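Local structure of lovastatin nonaketide synthase mokA (Monascus pilosus, 6AD3) at residues Ala85-Lys90 and Phe417-Ala422; Glu127-Gly132 and Asp186-Val191; Thr244-Ala249 and Asp354-Asn359; Leu339-Gly344 and Ile504-Met509. The protein catalyses the iterative nine-step assembly of the lovastatin (monacolin K) nonaketide as a type I polyketide synthase, of which this chain is the condensation domain. The protein carries 1 engineered substitution. One frame throughout, in Å; residues are numbered along the deposited sequence.

How the contacts relate
The four contacts lie in one condensation domain, whose fold pairs two chloramphenicol acetyltransferase-like lobes. Contact 1 spans the longest stretch of chain, and contacts 2 and 3 open one after the other within it. Contact 4 opens before contacts 3 and 1 are complete and ends near the C-terminus. Contact 2 lies in the N-terminal lobe, between its three-stranded and five-stranded sheets. Contact 4 joins two helices beside the six-stranded sheet of the other lobe. Their centres are about 41 Å apart. Contacts 1 and 3, with centres about 22 Å apart, tie together parts far apart in sequence near the middle of the domain, while contacts 2 and 4 each hold within one lobe.

Contact 1 (Ala85-Lys90 and Phe417-Ala422); sequences AWRLQK and FEVPGA
Leu88 and Val419 bring their CA atoms to within 6.4 Å of each other. Leu88 lies on helix 80-91. Val419 belongs to 417-422, an extended piece of loop with no regular structure that runs past the helix. No direct hydrogen bond joins the two. Instead one water donates to Leu88 O at 2.7 Å. It donates to Pro420 O and accepts from Ala422 N. Backbone polar groups of both segments are thus bridged at one point. The side chains add apolar contacts. Leu88 CD2 rests against the proline ring, 3.7 Å from Pro420 CD, and also lies 4.0 Å from Val419 CG1. The two methyls of Val419 divide the work. CG1, anti to its own backbone N (chi1 172°), faces Arg87 O at 3.7 Å. CG2 touches the aliphatic part of Arg87, 3.9 Å from Arg87 CB. That extended arginine crosses the valine at about a right angle and carries its charge onward to a salt bridge with Glu83. Ala422 makes a backbone hydrogen bond with Asp93. The contact fits the two-lobed condensation fold, in which a loop from the second half of the chain lies against the first helix of the N-terminal lobe.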
# COMPACT_ATOMS: atom_id res chain seq x y z
N ALA A 85 10.80 4.21 6.48
CA ALA A 85 9.62 5.02 6.68
C ALA A 85 9.88 6.18 7.67
O ALA A 85 9.42 7.29 7.45
CB ALA A 85 8.49 4.13 7.16
N TRP A 86 10.65 5.92 8.71
CA TRP A 86 11.02 6.97 9.66
C TRP A 86 11.82 8.08 8.94
O TRP A 86 11.57 9.28 9.15
CB TRP A 86 11.82 6.36 10.79
CG TRP A 86 12.47 7.35 11.70
CD1 TRP A 86 13.81 7.47 11.96
CD2 TRP A 86 11.83 8.36 12.49
NE1 TRP A 86 14.03 8.47 12.89
CE2 TRP A 86 12.84 9.04 13.22
CE3 TRP A 86 10.50 8.80 12.61
CZ2 TRP A 86 12.56 10.14 14.05
CZ3 TRP A 86 10.22 9.88 13.47
CH2 TRP A 86 11.26 10.54 14.17
N ARG A 87 12.70 7.69 8.01
CA ARG A 87 13.45 8.71 7.28
C ARG A 87 12.54 9.53 6.40
O ARG A 87 12.73 10.74 6.28
CB ARG A 87 14.54 8.07 6.43
CG ARG A 87 15.60 7.34 7.23
CD ARG A 87 16.68 6.80 6.31
NE ARG A 87 17.44 5.71 6.93
CZ ARG A 87 18.51 5.87 7.70
NH1 ARG A 87 18.93 7.08 8.04
NH2 ARG A 87 19.12 4.81 8.20
N LEU A 88 11.54 8.89 5.77
CA LEU A 88 10.55 9.64 4.98
C LEU A 88 9.84 10.61 5.89
O LEU A 88 9.56 11.74 5.50
CB LEU A 88 9.54 8.71 4.27
CG LEU A 88 10.03 7.76 3.19
CD1 LEU A 88 8.95 6.76 2.77
CD2 LEU A 88 10.52 8.54 1.98
N GLN A 89 9.43 10.13 7.06
CA GLN A 89 8.61 10.97 7.95
C GLN A 89 9.43 12.18 8.40
O GLN A 89 8.93 13.32 8.43
CB GLN A 89 8.16 10.16 9.16
CG GLN A 89 7.60 11.02 10.28
CD GLN A 89 6.99 10.21 11.41
OE1 GLN A 89 7.20 10.53 12.59
NE2 GLN A 89 6.05 9.32 11.07
N LYS A 90 10.68 11.93 8.74
CA LYS A 90 11.58 13.03 9.17
C LYS A 90 11.78 14.08 8.09
O LYS A 90 11.96 15.25 8.39
CB LYS A 90 12.92 12.47 9.61
CG LYS A 90 12.86 11.83 10.97
CD LYS A 90 14.17 11.99 11.71
CE LYS A 90 15.34 11.44 10.92
NZ LYS A 90 16.30 12.53 10.63
N PHE A 417 20.71 6.48 -3.36
CA PHE A 417 19.68 7.48 -3.50
C PHE A 417 19.50 8.28 -2.23
O PHE A 417 19.68 7.75 -1.12
CB PHE A 417 18.35 6.81 -3.88
CG PHE A 417 18.29 6.40 -5.33
CD1 PHE A 417 17.94 7.33 -6.33
CD2 PHE A 417 18.57 5.08 -5.71
CE1 PHE A 417 17.96 6.97 -7.67
CE2 PHE A 417 18.55 4.71 -7.05
CZ PHE A 417 18.29 5.68 -8.04
N GLU A 418 19.04 9.53 -2.40
CA GLU A 418 18.60 10.35 -1.29
C GLU A 418 17.15 9.99 -0.88
O GLU A 418 16.36 9.51 -1.70
CB GLU A 418 18.66 11.83 -1.69
CG GLU A 418 19.25 12.75 -0.63
CD GLU A 418 20.77 12.75 -0.62
OE1 GLU A 418 21.38 13.76 -1.05
OE2 GLU A 418 21.36 11.78 -0.10
N VAL A 419 16.84 10.18 0.38
CA VAL A 419 15.45 10.07 0.86
C VAL A 419 14.60 11.23 0.32
O VAL A 419 14.92 12.40 0.54
CB VAL A 419 15.43 10.11 2.39
CG1 VAL A 419 14.01 10.18 2.89
CG2 VAL A 419 16.16 8.89 2.96
N PRO A 420 13.50 10.93 -0.36
CA PRO A 420 12.73 12.04 -0.91
C PRO A 420 11.93 12.77 0.17
O PRO A 420 11.50 12.15 1.16
CB PRO A 420 11.78 11.36 -1.90
CG PRO A 420 11.58 9.98 -1.33
CD PRO A 420 12.88 9.62 -0.64
N GLY A 421 11.70 14.07 -0.05
CA GLY A 421 11.05 14.91 0.95
C GLY A 421 9.72 15.41 0.51
O GLY A 421 9.57 15.90 -0.64
N ALA A 422 8.70 15.19 1.35
CA ALA A 422 7.38 15.70 1.06
C ALA A 422 7.25 17.10 1.65
O ALA A 422 6.93 17.25 2.83
CB ALA A 422 6.31 14.78 1.63
O HOH W 1 9.41 12.95 3.06

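Contact 2 (Glu127-Gly132 and Asp186-Val191); sequences EIFRTG and DTLRLV
Glu127 O is gripped by Thr131 OG1 and Arg130 N, close to where Thr131 meets Thr187 across the contact. Thr131 OG1 donates to Glu127 O at 2.7 Å, from well above the carbonyl plane. Arg130 N reaches the same oxygen from the opposite face. This double hold closes the short 3-10 turn 127-129 just before strand 131-135. The turn belongs to the N-terminal, chloramphenicol acetyltransferase-like lobe of the condensation domain. It leads into the three-stranded sheet and packs on the start of strand 188-195 of the five-stranded sheet.

A water carries the polar link. It accepts from Thr187 OG1 at 2.6 Å. It also accepts from Thr131 N and donates to Ile128 O. The rotation of Thr187 (chi1 62°) sends OG1 to this water and leaves CG2 for Thr131 O, 3.7 Å away. Asn155 adds a second bridge: its amide oxygen accepts from Thr187 N and Leu188 N, and its ND2 donates to Phe129 O.

Within 186-191, Arg189 grips Asp186 end-on with NH1 and NH2, one nitrogen to each carboxylate oxygen. Arg189 NH1 also donates to Leu188 O, which helps to fix the guanidinium beside the start of the strand.

Helix 112-125 closes the apolar part, with Leu123 touching both Phe129 and Leu188. There a single methyl makes a CH-pi contact: Leu188 CD1 lies over one face of the Phe129 ring, 3.9 Å from its centroid and 19° off the ring normal.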
# COMPACT_ATOMS: atom_id res chain seq x y z
N GLU A 127 2.00 -7.28 20.35
CA GLU A 127 2.98 -6.35 20.86
C GLU A 127 3.01 -5.06 20.07
O GLU A 127 3.16 -3.99 20.64
CB GLU A 127 4.35 -7.00 20.86
CG GLU A 127 4.58 -7.94 22.02
CD GLU A 127 5.92 -8.64 21.96
OE1 GLU A 127 6.80 -8.24 21.21
OE2 GLU A 127 6.15 -9.47 22.84
N ILE A 128 2.90 -5.15 18.74
CA ILE A 128 3.05 -3.98 17.87
C ILE A 128 1.92 -2.97 18.12
O ILE A 128 2.08 -1.80 17.85
CB ILE A 128 3.14 -4.41 16.37
CG1 ILE A 128 3.52 -3.23 15.47
CG2 ILE A 128 1.84 -5.00 15.88
CD1 ILE A 128 4.85 -2.59 15.82
N PHE A 129 0.83 -3.41 18.77
CA PHE A 129 -0.26 -2.51 19.12
C PHE A 129 -0.10 -1.96 20.53
O PHE A 129 -0.96 -1.18 21.00
CB PHE A 129 -1.62 -3.20 18.97
CG PHE A 129 -1.94 -3.62 17.56
CD1 PHE A 129 -1.33 -3.00 16.47
CD2 PHE A 129 -2.84 -4.66 17.32
CE1 PHE A 129 -1.63 -3.40 15.17
CE2 PHE A 129 -3.16 -5.03 16.03
CZ PHE A 129 -2.55 -4.43 14.96
N ARG A 130 0.96 -2.40 21.22
CA ARG A 130 1.36 -1.80 22.50
C ARG A 130 2.81 -1.36 22.44
O ARG A 130 3.62 -1.53 23.41
CB ARG A 130 1.08 -2.70 23.69
CG ARG A 130 1.20 -4.15 23.47
CD ARG A 130 0.60 -4.91 24.66
NE ARG A 130 0.64 -6.32 24.40
CZ ARG A 130 1.69 -7.10 24.57
NH1 ARG A 130 1.58 -8.37 24.29
NH2 ARG A 130 2.78 -6.66 25.16
N THR A 131 3.15 -0.80 21.30
CA THR A 131 4.50 -0.34 21.05
C THR A 131 4.56 1.18 20.91
O THR A 131 3.78 1.81 20.18
CB THR A 131 5.09 -1.05 19.81
OG1 THR A 131 5.30 -2.44 20.13
CG2 THR A 131 6.42 -0.44 19.40
N GLY A 132 5.51 1.78 21.61
CA GLY A 132 5.89 3.15 21.34
C GLY A 132 7.21 3.26 20.62
O GLY A 132 7.94 2.29 20.46
N ASP A 186 0.72 5.83 21.04
CA ASP A 186 -0.56 6.20 20.43
C ASP A 186 -0.40 6.08 18.92
O ASP A 186 0.30 6.89 18.31
CB ASP A 186 -0.89 7.68 20.80
CG ASP A 186 -2.11 8.19 20.12
OD1 ASP A 186 -3.11 7.46 20.15
OD2 ASP A 186 -2.06 9.26 19.48
N THR A 187 -0.84 4.94 18.39
CA THR A 187 -0.49 4.51 17.05
C THR A 187 -1.66 4.01 16.21
O THR A 187 -1.50 3.77 15.01
CB THR A 187 0.55 3.37 17.09
OG1 THR A 187 -0.02 2.23 17.76
CG2 THR A 187 1.80 3.83 17.81
N LEU A 188 -2.85 3.86 16.82
CA LEU A 188 -4.00 3.23 16.15
C LEU A 188 -5.27 3.98 16.56
O LEU A 188 -5.35 4.56 17.68
CB LEU A 188 -4.16 1.81 16.66
CG LEU A 188 -3.48 0.61 16.07
CD1 LEU A 188 -4.21 -0.64 16.61
CD2 LEU A 188 -3.53 0.61 14.54
N ARG A 189 -6.26 4.00 15.68
CA ARG A 189 -7.63 4.32 16.08
C ARG A 189 -8.54 3.20 15.65
O ARG A 189 -8.38 2.66 14.56
CB ARG A 189 -8.10 5.64 15.44
CG ARG A 189 -7.10 6.78 15.55
CD ARG A 189 -7.33 7.58 16.79
NE ARG A 189 -6.33 8.66 16.93
CZ ARG A 189 -5.26 8.57 17.70
NH1 ARG A 189 -4.88 7.39 18.14
NH2 ARG A 189 -4.45 9.63 17.82
N LEU A 190 -9.36 2.73 16.58
CA LEU A 190 -10.36 1.70 16.28
C LEU A 190 -11.71 2.21 16.71
O LEU A 190 -11.92 2.37 17.91
CB LEU A 190 -10.05 0.42 17.03
CG LEU A 190 -8.70 -0.23 16.73
CD1 LEU A 190 -8.34 -1.29 17.75
CD2 LEU A 190 -8.67 -0.81 15.33
N VAL A 191 -12.54 2.61 15.74
CA VAL A 191 -13.75 3.39 16.01
C VAL A 191 -14.93 2.82 15.27
O VAL A 191 -14.88 2.62 14.03
CB VAL A 191 -13.57 4.87 15.62
CG1 VAL A 191 -14.86 5.64 15.95
CG2 VAL A 191 -12.37 5.45 16.31
O HOH W 2 1.57 0.61 19.05

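Contact 3 (Thr244-Ala249 and Asp354-Asn359); sequences TRQREA and DTNRTN
Gln246 and Asn356 touch through their amides alone, and theirs is the only pair to meet across this contact. Gln246 NE2 lies 3.4 Å from Asn356 OD1. The side chains come from opposite directions, and their amide planes are turned 32° from each other. Both have CG anti to the backbone N (chi1 -173° in Gln246), and together they bridge the 10.7 Å between the two CA atoms. Asn356 is buried and has left-handed backbone angles (phi 57°). Two turns shape the loop around it. In an Asx turn, Asp354 OD2 accepts from Asn356 N at 3.0 Å, and the donor lies above the carboxylate plane. In an ST turn, Thr355 OG1 accepts from Arg357 N at 3.3 Å. Arg357 itself forms a salt bridge with Asp212, the aspartate of the HHxxxDG-type signature; such a bridge is a known feature of condensation domains that shapes the active site. Asn359 is the N-cap of helix 360-364, its OD1 accepting from Glu362 N. The loop thus runs from strand 348-354 to helix 360-364 past helix 213-227, while Gln246 reaches it from helix 239-251, itself tied to helix 80-91 by an Arg247-Glu83 salt bridge.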
# COMPACT_ATOMS: atom_id res chain seq x y z
N THR A 244 13.35 -8.79 13.51
CA THR A 244 14.72 -9.09 13.84
C THR A 244 15.29 -10.18 12.95
O THR A 244 16.44 -10.06 12.49
CB THR A 244 14.88 -9.43 15.33
OG1 THR A 244 14.42 -8.32 16.11
CG2 THR A 244 16.34 -9.72 15.69
N ARG A 245 14.48 -11.18 12.63
CA ARG A 245 14.94 -12.23 11.74
C ARG A 245 15.29 -11.70 10.36
O ARG A 245 16.27 -12.11 9.72
CB ARG A 245 13.91 -13.35 11.62
CG ARG A 245 13.82 -14.23 12.86
CD ARG A 245 13.02 -15.49 12.60
NE ARG A 245 13.65 -16.66 13.22
CZ ARG A 245 12.99 -17.64 13.83
NH1 ARG A 245 11.67 -17.62 13.91
NH2 ARG A 245 13.67 -18.64 14.37
N GLN A 246 14.52 -10.73 9.91
CA GLN A 246 14.77 -10.13 8.63
C GLN A 246 16.04 -9.29 8.66
O GLN A 246 16.89 -9.35 7.76
CB GLN A 246 13.56 -9.24 8.26
CG GLN A 246 13.61 -8.67 6.87
CD GLN A 246 12.41 -7.77 6.62
OE1 GLN A 246 12.16 -6.85 7.39
NE2 GLN A 246 11.56 -8.19 5.69
N ARG A 247 16.24 -8.56 9.74
CA ARG A 247 17.46 -7.74 9.86
C ARG A 247 18.70 -8.63 9.93
O ARG A 247 19.70 -8.39 9.25
CB ARG A 247 17.35 -6.87 11.11
CG ARG A 247 18.33 -5.74 11.17
CD ARG A 247 18.02 -4.82 12.33
NE ARG A 247 17.10 -3.75 11.99
CZ ARG A 247 17.45 -2.66 11.30
NH1 ARG A 247 18.64 -2.57 10.73
NH2 ARG A 247 16.63 -1.65 11.19
N GLU A 248 18.58 -9.74 10.65
CA GLU A 248 19.70 -10.70 10.78
C GLU A 248 20.06 -11.35 9.46
O GLU A 248 21.22 -11.63 9.20
CB GLU A 248 19.36 -11.77 11.83
CG GLU A 248 19.41 -11.19 13.24
CD GLU A 248 18.99 -12.19 14.34
OE1 GLU A 248 18.62 -13.35 13.99
OE2 GLU A 248 18.94 -11.77 15.52
N ALA A 249 19.05 -11.60 8.63
CA ALA A 249 19.28 -12.15 7.29
C ALA A 249 20.10 -11.17 6.44
O ALA A 249 21.05 -11.56 5.74
CB ALA A 249 17.95 -12.47 6.60
N ASP A 354 4.10 -5.74 -2.72
CA ASP A 354 4.11 -7.12 -2.29
C ASP A 354 3.96 -7.15 -0.77
O ASP A 354 4.57 -6.34 -0.09
CB ASP A 354 5.41 -7.81 -2.71
CG ASP A 354 5.37 -9.29 -2.40
OD1 ASP A 354 4.66 -10.02 -3.12
OD2 ASP A 354 6.04 -9.71 -1.46
N THR A 355 3.16 -8.06 -0.25
CA THR A 355 2.95 -8.13 1.19
C THR A 355 4.20 -8.49 1.99
O THR A 355 4.28 -8.18 3.17
CB THR A 355 1.89 -9.16 1.58
OG1 THR A 355 2.34 -10.47 1.18
CG2 THR A 355 0.53 -8.82 1.00
N ASN A 356 5.14 -9.19 1.36
CA ASN A 356 6.32 -9.71 2.04
C ASN A 356 5.94 -10.62 3.23
O ASN A 356 6.57 -10.62 4.25
CB ASN A 356 7.28 -8.59 2.48
CG ASN A 356 8.74 -9.03 2.53
OD1 ASN A 356 9.61 -8.26 2.91
ND2 ASN A 356 9.01 -10.25 2.14
N ARG A 357 4.86 -11.37 3.06
CA ARG A 357 4.46 -12.37 4.03
C ARG A 357 4.49 -13.71 3.31
O ARG A 357 3.73 -13.93 2.40
CB ARG A 357 3.07 -12.06 4.55
CG ARG A 357 2.98 -10.79 5.38
CD ARG A 357 1.55 -10.38 5.57
NE ARG A 357 1.34 -9.06 6.16
CZ ARG A 357 0.98 -8.86 7.42
NH1 ARG A 357 0.83 -9.88 8.24
NH2 ARG A 357 0.78 -7.64 7.88
N THR A 358 5.39 -14.56 3.79
CA THR A 358 5.93 -15.71 3.08
C THR A 358 5.79 -17.06 3.84
O THR A 358 6.33 -18.06 3.40
CB THR A 358 7.44 -15.47 2.77
OG1 THR A 358 8.25 -15.80 3.90
CG2 THR A 358 7.73 -14.02 2.48
N ASN A 359 5.12 -17.05 4.98
CA ASN A 359 4.91 -18.24 5.77
C ASN A 359 3.77 -18.02 6.77
O ASN A 359 3.26 -16.94 6.89
CB ASN A 359 6.17 -18.70 6.46
CG ASN A 359 6.65 -17.74 7.51
OD1 ASN A 359 5.87 -17.19 8.25
ND2 ASN A 359 7.93 -17.54 7.56

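Contact 4 (Leu339-Gly344 and Ile504-Met509); sequences LARLTG and ISILSM
Arg341 on helix 327-343 makes all the contacts to helix 495-512 in this pair of segments. They are van der Waals contacts of nonpolar methyls on its guanidinium. Its chain is extended from CG to NE and reaches across a gap of 10.8 Å between the CA atoms of Arg341 and Ile506. Ile506 CD1 sits over one face of the guanidinium, toward its rim and 3.7 Å from Arg341 NH1. Met509 approaches the group obliquely, with Met509 CE 4.0 Å from Arg341 NH2. The bend at the end of the methionine chain (chi3 72°) brings that methyl round to the arginine.

The hydrogen bonds lie outside this pair. Arg341 NH2 donates to Leu518 O near the C-terminus, and Arg341 NE is hydrogen-bonded too. At the end of helix 327-343, Leu339 O accepts from both Thr343 N and Thr343 OG1, which reach it from opposite faces, the hydroxyl at 2.7 Å. Thr343 OG1 is also hydrogen-bonded to Ser345 N. Gly344 then leaves the helix with positive phi (74°).

Apolar packing completes the helix pair: Ile506 touches Ala334 and Val337, and Leu339 touches Phe499. Both helices lie beside the six-stranded sheet of the C-terminal lobe, where Leu339 meets Phe348 and Ile350.

Arg341 thus lays one face against a methyl and keeps N-H groups for hydrogen bonds. Though exposed, it covers hydrophobic Ile506 without giving up its polar partners.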
# COMPACT_ATOMS: atom_id res chain seq x y z
N LEU A 339 1.38 3.04 -19.73
CA LEU A 339 2.40 3.97 -19.32
C LEU A 339 3.38 4.22 -20.46
O LEU A 339 3.81 5.36 -20.68
CB LEU A 339 3.14 3.46 -18.10
CG LEU A 339 2.33 3.48 -16.79
CD1 LEU A 339 3.05 2.68 -15.72
CD2 LEU A 339 2.12 4.88 -16.31
N ALA A 340 3.78 3.16 -21.14
CA ALA A 340 4.70 3.32 -22.27
C ALA A 340 4.04 4.17 -23.36
O ALA A 340 4.71 5.05 -23.96
CB ALA A 340 5.10 1.96 -22.82
N ARG A 341 2.79 3.88 -23.69
CA ARG A 341 2.09 4.69 -24.69
C ARG A 341 2.06 6.15 -24.33
O ARG A 341 2.29 6.98 -25.18
CB ARG A 341 0.67 4.22 -24.92
CG ARG A 341 0.55 2.89 -25.60
CD ARG A 341 -0.88 2.62 -26.00
NE ARG A 341 -0.97 1.32 -26.65
CZ ARG A 341 -2.09 0.80 -27.11
NH1 ARG A 341 -3.23 1.48 -26.97
NH2 ARG A 341 -2.07 -0.35 -27.76
N LEU A 342 1.67 6.47 -23.11
CA LEU A 342 1.42 7.85 -22.74
C LEU A 342 2.70 8.66 -22.53
O LEU A 342 2.67 9.87 -22.61
CB LEU A 342 0.56 7.92 -21.47
CG LEU A 342 -0.86 7.39 -21.56
CD1 LEU A 342 -1.52 7.46 -20.17
CD2 LEU A 342 -1.64 8.19 -22.59
N THR A 343 3.81 7.99 -22.21
CA THR A 343 5.06 8.68 -21.92
C THR A 343 6.02 8.68 -23.10
O THR A 343 6.91 9.51 -23.14
CB THR A 343 5.81 8.05 -20.74
OG1 THR A 343 6.15 6.69 -21.05
CG2 THR A 343 4.98 8.09 -19.49
N GLY A 344 5.91 7.69 -23.97
CA GLY A 344 6.92 7.43 -24.99
C GLY A 344 8.23 6.81 -24.50
O GLY A 344 9.22 6.82 -25.20
N ILE A 504 -9.07 1.37 -18.57
CA ILE A 504 -10.21 0.48 -18.73
C ILE A 504 -10.41 0.13 -20.20
O ILE A 504 -10.64 -1.06 -20.58
CB ILE A 504 -11.49 1.11 -18.13
CG1 ILE A 504 -11.36 1.10 -16.60
CG2 ILE A 504 -12.74 0.34 -18.56
CD1 ILE A 504 -12.40 1.94 -15.90
N SER A 505 -10.28 1.13 -21.06
CA SER A 505 -10.32 0.88 -22.51
C SER A 505 -9.28 -0.14 -22.98
O SER A 505 -9.59 -1.06 -23.77
CB SER A 505 -10.21 2.21 -23.30
OG SER A 505 -11.37 3.01 -23.08
N ILE A 506 -8.07 -0.01 -22.50
CA ILE A 506 -6.99 -0.88 -22.93
C ILE A 506 -7.18 -2.30 -22.39
O ILE A 506 -6.91 -3.27 -23.10
CB ILE A 506 -5.58 -0.27 -22.59
CG1 ILE A 506 -4.66 -0.39 -23.80
CG2 ILE A 506 -4.96 -0.89 -21.37
CD1 ILE A 506 -3.22 0.07 -23.56
N LEU A 507 -7.73 -2.43 -21.17
CA LEU A 507 -8.07 -3.74 -20.62
C LEU A 507 -9.17 -4.38 -21.42
O LEU A 507 -9.10 -5.56 -21.74
CB LEU A 507 -8.58 -3.61 -19.18
CG LEU A 507 -7.54 -3.24 -18.12
CD1 LEU A 507 -8.28 -2.90 -16.82
CD2 LEU A 507 -6.54 -4.35 -17.88
N SER A 508 -10.14 -3.59 -21.82
CA SER A 508 -11.25 -4.13 -22.57
C SER A 508 -10.75 -4.61 -23.95
O SER A 508 -11.13 -5.69 -24.44
CB SER A 508 -12.34 -3.07 -22.73
OG SER A 508 -13.40 -3.63 -23.51
N MET A 509 -9.88 -3.83 -24.58
CA MET A 509 -9.43 -4.16 -25.93
C MET A 509 -8.53 -5.41 -25.92
O MET A 509 -8.72 -6.33 -26.72
CB MET A 509 -8.72 -2.95 -26.54
CG MET A 509 -8.07 -3.18 -27.87
SD MET A 509 -7.19 -1.70 -28.48
CE MET A 509 -5.78 -1.65 -27.36